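Local coordinates for putative transcriptional regulator protein, LacI family (Rhizobium etli, PDB 3MIZ), which probably binds cis-regulatory DNA and regulates transcription as a repressor of the LacI family, at residues R222-D234 against V280-F292. Numbering follows the deposited sequence.
Sequences RIPQDVSIVGFDD and VSCKLVERSSAAF
Pro224, in the short helix 223-226, lays its CB against Ala291 CB at 3.9 Å; the single methyl of alanine lets the two segments come close, and it also meets Pro224 O. At Ser228, the CB bond points toward 280-292, and with OG anti to the carbonyl carbon (chi1 -68°) the hydroxyl sits where Ala291 N can donate to it, nearly straight (2.9 Å, 172°). Ile229 is held through its backbone: its N donates to Ser289 O, while Ser289 OG donates to Ile229 O at 2.6 Å, almost along the C=O axis. Its side chain packs on helix 206-217. Farther on, Phe232 CZ comes within 4.3 Å of Cys282 SG, an oblique sulfur-aromatic contact. Asp234, buried, ends the run in a salt bridge: Arg287 NH1 and NH2 both lie 3.0 Å from Asp234 OD1, which sits in the guanidinium plane, the carboxylate turned 32° from it. Val285 CG1 covers one guanidinium face, and Thr239 OG1 also bonds Asp234 OD1. An asparagine here would probably leave the Arg287 guanidinium without its countercharge. Serine bonds thus fasten the C-terminal tail beside edge strand 228-230 of the periplasmic-binding-protein-like fold, and one ion pair ties the loop beyond that strand to Arg287, just after strand 277-285.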
loop_
_atom_site.group_PDB
_atom_site.type_symbol
_atom_site.label_atom_id
_atom_site.label_comp_id
_atom_site.label_asym_id
_atom_site.label_seq_id
_atom_site.Cartn_x
_atom_site.Cartn_y
_atom_site.Cartn_z
ATOM N N ARG A 222 -10.144 -23.484 12.753
ATOM C CA ARG A 222 -9.985 -22.296 13.591
ATOM C C ARG A 222 -8.498 -21.986 13.557
ATOM O O ARG A 222 -7.667 -22.894 13.668
ATOM C CB ARG A 222 -10.434 -22.588 15.023
ATOM C CG ARG A 222 -11.842 -23.150 15.110
ATOM C CD ARG A 222 -12.229 -23.517 16.539
ATOM N NE ARG A 222 -13.577 -24.084 16.596
ATOM C CZ ARG A 222 -14.212 -24.408 17.719
ATOM N NH1 ARG A 222 -13.624 -24.224 18.894
ATOM N NH2 ARG A 222 -15.438 -24.914 17.667
ATOM N N ILE A 223 -8.147 -20.714 13.422
ATOM C CA ILE A 223 -6.739 -20.376 13.310
ATOM C C ILE A 223 -5.829 -20.942 14.401
ATOM O O ILE A 223 -5.430 -22.103 14.317
ATOM C CB ILE A 223 -6.532 -18.858 13.146
ATOM C CG1 ILE A 223 -7.389 -18.343 11.986
ATOM C CG2 ILE A 223 -5.061 -18.562 12.875
ATOM C CD1 ILE A 223 -7.091 -18.999 10.632
ATOM N N PRO A 224 -5.512 -20.172 15.454
ATOM C CA PRO A 224 -4.623 -20.847 16.404
ATOM C C PRO A 224 -5.013 -22.285 16.782
ATOM O O PRO A 224 -4.189 -23.193 16.688
ATOM C CB PRO A 224 -4.613 -19.894 17.601
ATOM C CG PRO A 224 -5.974 -19.290 17.552
ATOM C CD PRO A 224 -6.160 -19.006 16.080
ATOM N N GLN A 225 -6.269 -22.492 17.171
ATOM C CA GLN A 225 -6.745 -23.810 17.600
ATOM C C GLN A 225 -6.487 -24.983 16.651
ATOM O O GLN A 225 -5.961 -26.014 17.065
ATOM C CB GLN A 225 -8.245 -23.757 17.912
ATOM C CG GLN A 225 -8.804 -25.052 18.507
ATOM C CD GLN A 225 -10.323 -25.040 18.633
ATOM O OE1 GLN A 225 -10.905 -24.118 19.210
ATOM N NE2 GLN A 225 -10.971 -26.069 18.093
ATOM N N ASP A 226 -6.863 -24.837 15.387
ATOM C CA ASP A 226 -6.686 -25.918 14.421
ATOM C C ASP A 226 -5.420 -25.827 13.561
ATOM O O ASP A 226 -4.844 -26.850 13.182
ATOM C CB ASP A 226 -7.940 -26.006 13.552
ATOM C CG ASP A 226 -9.168 -26.401 14.362
ATOM O OD1 ASP A 226 -10.296 -26.056 13.963
ATOM O OD2 ASP A 226 -8.993 -27.069 15.405
ATOM N N VAL A 227 -4.988 -24.607 13.251
ATOM C CA VAL A 227 -3.776 -24.417 12.457
ATOM C C VAL A 227 -3.159 -23.057 12.750
ATOM O O VAL A 227 -3.854 -22.047 12.754
ATOM C CB VAL A 227 -4.068 -24.524 10.940
ATOM C CG1 VAL A 227 -5.030 -23.422 10.504
ATOM C CG2 VAL A 227 -2.758 -24.439 10.155
ATOM N N SER A 228 -1.857 -23.034 13.013
ATOM C CA SER A 228 -1.163 -21.781 13.288
ATOM C C SER A 228 -0.726 -21.175 11.957
ATOM O O SER A 228 -0.441 -21.900 11.008
ATOM C CB SER A 228 0.074 -22.025 14.156
ATOM O OG SER A 228 -0.277 -22.434 15.470
ATOM N N ILE A 229 -0.686 -19.850 11.885
ATOM C CA ILE A 229 -0.264 -19.181 10.662
ATOM C C ILE A 229 0.631 -18.007 11.022
ATOM O O ILE A 229 0.312 -17.245 11.926
ATOM C CB ILE A 229 -1.481 -18.660 9.862
ATOM C CG1 ILE A 229 -2.385 -19.838 9.462
ATOM C CG2 ILE A 229 -1.007 -17.915 8.612
ATOM C CD1 ILE A 229 -3.674 -19.428 8.781
ATOM N N VAL A 230 1.768 -17.882 10.340
ATOM C CA VAL A 230 2.674 -16.765 10.575
ATOM C C VAL A 230 2.962 -16.151 9.202
ATOM O O VAL A 230 2.863 -16.833 8.185
ATOM C CB VAL A 230 4.006 -17.208 11.266
ATOM C CG1 VAL A 230 3.693 -17.810 12.651
ATOM C CG2 VAL A 230 4.748 -18.232 10.407
ATOM N N GLY A 231 3.268 -14.859 9.168
ATOM C CA GLY A 231 3.543 -14.220 7.889
ATOM C C GLY A 231 4.942 -13.642 7.837
ATOM O O GLY A 231 5.846 -14.139 8.505
ATOM N N PHE A 232 5.126 -12.603 7.024
ATOM C CA PHE A 232 6.415 -11.942 6.912
ATOM C C PHE A 232 6.230 -10.542 6.327
ATOM O O PHE A 232 5.453 -10.364 5.378
ATOM C CB PHE A 232 7.361 -12.754 6.017
ATOM C CG PHE A 232 8.817 -12.548 6.332
ATOM C CD1 PHE A 232 9.412 -11.296 6.169
ATOM C CD2 PHE A 232 9.595 -13.606 6.802
ATOM C CE1 PHE A 232 10.761 -11.096 6.470
ATOM C CE2 PHE A 232 10.950 -13.420 7.107
ATOM C CZ PHE A 232 11.533 -12.161 6.940
ATOM N N ASP A 233 6.941 -9.578 6.917
ATOM C CA ASP A 233 6.971 -8.158 6.523
ATOM C C ASP A 233 6.427 -7.182 7.568
ATOM O O ASP A 233 6.941 -6.080 7.735
ATOM C CB ASP A 233 6.154 -7.891 5.253
ATOM C CG ASP A 233 6.741 -8.516 4.005
ATOM O OD1 ASP A 233 7.811 -9.159 4.061
ATOM O OD2 ASP A 233 6.092 -8.354 2.952
ATOM N N ASP A 234 5.371 -7.618 8.253
ATOM C CA ASP A 234 4.589 -6.818 9.194
ATOM C C ASP A 234 4.004 -5.654 8.409
ATOM O O ASP A 234 4.220 -4.480 8.726
ATOM C CB ASP A 234 5.365 -6.286 10.402
ATOM C CG ASP A 234 4.413 -5.730 11.487
ATOM O OD1 ASP A 234 3.276 -6.252 11.605
ATOM O OD2 ASP A 234 4.786 -4.789 12.222
ATOM N N VAL A 280 20.378 -5.216 8.599
ATOM C CA VAL A 280 19.568 -5.001 9.794
ATOM C C VAL A 280 18.588 -6.150 10.024
ATOM O O VAL A 280 17.876 -6.568 9.117
ATOM C CB VAL A 280 18.785 -3.674 9.689
ATOM C CG1 VAL A 280 17.932 -3.467 10.937
ATOM C CG2 VAL A 280 19.754 -2.515 9.498
ATOM N N SER A 281 18.555 -6.655 11.252
ATOM C CA SER A 281 17.680 -7.767 11.599
ATOM C C SER A 281 16.190 -7.459 11.471
ATOM O O SER A 281 15.769 -6.304 11.513
ATOM C CB SER A 281 17.975 -8.223 13.031
ATOM O OG SER A 281 17.751 -7.165 13.948
ATOM N N CYS A 282 15.402 -8.515 11.302
ATOM C CA CYS A 282 13.951 -8.402 11.215
ATOM C C CYS A 282 13.431 -8.814 12.587
ATOM O O CYS A 282 13.794 -9.869 13.098
ATOM C CB CYS A 282 13.400 -9.351 10.151
ATOM S SG CYS A 282 13.894 -8.926 8.465
ATOM N N LYS A 283 12.593 -7.977 13.183
ATOM C CA LYS A 283 12.047 -8.266 14.504
ATOM C C LYS A 283 10.850 -9.201 14.461
ATOM O O LYS A 283 9.900 -8.969 13.721
ATOM C CB LYS A 283 11.633 -6.964 15.196
ATOM C CG LYS A 283 12.787 -6.029 15.515
ATOM C CD LYS A 283 12.288 -4.726 16.129
ATOM C CE LYS A 283 13.442 -3.805 16.502
ATOM N NZ LYS A 283 12.959 -2.494 17.020
ATOM N N LEU A 284 10.898 -10.268 15.251
ATOM C CA LEU A 284 9.774 -11.189 15.305
ATOM C C LEU A 284 8.696 -10.483 16.123
ATOM O O LEU A 284 8.937 -10.082 17.259
ATOM C CB LEU A 284 10.190 -12.497 15.975
ATOM C CG LEU A 284 9.125 -13.576 16.171
ATOM C CD1 LEU A 284 8.227 -13.667 14.959
ATOM C CD2 LEU A 284 9.815 -14.905 16.433
ATOM N N VAL A 285 7.521 -10.306 15.528
ATOM C CA VAL A 285 6.411 -9.641 16.206
ATOM C C VAL A 285 5.412 -10.712 16.603
ATOM O O VAL A 285 4.669 -11.222 15.766
ATOM C CB VAL A 285 5.717 -8.622 15.282
ATOM C CG1 VAL A 285 4.576 -7.933 16.026
ATOM C CG2 VAL A 285 6.730 -7.600 14.786
ATOM N N GLU A 286 5.399 -11.052 17.887
ATOM C CA GLU A 286 4.498 -12.082 18.370
ATOM C C GLU A 286 3.104 -11.549 18.641
ATOM O O GLU A 286 2.914 -10.634 19.448
ATOM C CB GLU A 286 5.071 -12.729 19.630
ATOM C CG GLU A 286 4.186 -13.811 20.208
ATOM C CD GLU A 286 4.925 -14.714 21.163
ATOM O OE1 GLU A 286 5.827 -14.213 21.870
ATOM O OE2 GLU A 286 4.598 -15.920 21.212
ATOM N N ARG A 287 2.129 -12.114 17.940
ATOM C CA ARG A 287 0.741 -11.718 18.107
ATOM C C ARG A 287 -0.032 -12.965 18.557
ATOM O O ARG A 287 0.427 -13.651 19.467
ATOM C CB ARG A 287 0.205 -11.106 16.798
ATOM C CG ARG A 287 0.959 -9.809 16.400
ATOM C CD ARG A 287 0.104 -8.821 15.605
ATOM N NE ARG A 287 0.737 -7.507 15.426
ATOM C CZ ARG A 287 1.574 -7.190 14.434
ATOM N NH1 ARG A 287 1.896 -8.084 13.514
ATOM N NH2 ARG A 287 2.089 -5.969 14.352
ATOM N N SER A 288 -1.165 -13.299 17.945
ATOM C CA SER A 288 -1.902 -14.478 18.415
ATOM C C SER A 288 -2.384 -15.485 17.371
ATOM O O SER A 288 -3.282 -16.289 17.644
ATOM C CB SER A 288 -3.093 -14.025 19.266
ATOM O OG SER A 288 -3.895 -13.101 18.551
ATOM N N SER A 289 -1.770 -15.471 16.193
ATOM C CA SER A 289 -2.154 -16.383 15.116
ATOM C C SER A 289 -1.485 -17.750 15.222
ATOM O O SER A 289 -1.711 -18.624 14.385
ATOM C CB SER A 289 -1.797 -15.766 13.766
ATOM O OG SER A 289 -0.402 -15.540 13.699
ATOM N N ALA A 290 -0.643 -17.932 16.233
ATOM C CA ALA A 290 0.027 -19.214 16.426
ATOM C C ALA A 290 -0.182 -19.740 17.850
ATOM O O ALA A 290 -0.218 -18.970 18.810
ATOM C CB ALA A 290 1.513 -19.078 16.133
ATOM N N ALA A 291 -0.326 -21.057 17.968
ATOM C CA ALA A 291 -0.523 -21.711 19.258
ATOM C C ALA A 291 0.387 -22.933 19.311
ATOM O O ALA A 291 0.917 -23.365 18.285
ATOM C CB ALA A 291 -1.981 -22.137 19.423
ATOM N N PHE A 292 0.563 -23.498 20.500
ATOM C CA PHE A 292 1.421 -24.659 20.644
ATOM C C PHE A 292 0.893 -25.852 19.849
ATOM O O PHE A 292 -0.326 -25.900 19.589
ATOM C CB PHE A 292 1.561 -25.022 22.125
ATOM C CG PHE A 292 2.604 -26.058 22.388
ATOM C CD1 PHE A 292 2.293 -27.413 22.312
ATOM C CD2 PHE A 292 3.918 -25.680 22.645
ATOM C CE1 PHE A 292 3.279 -28.384 22.483
ATOM C CE2 PHE A 292 4.908 -26.635 22.816
ATOM C CZ PHE A 292 4.591 -27.992 22.735
#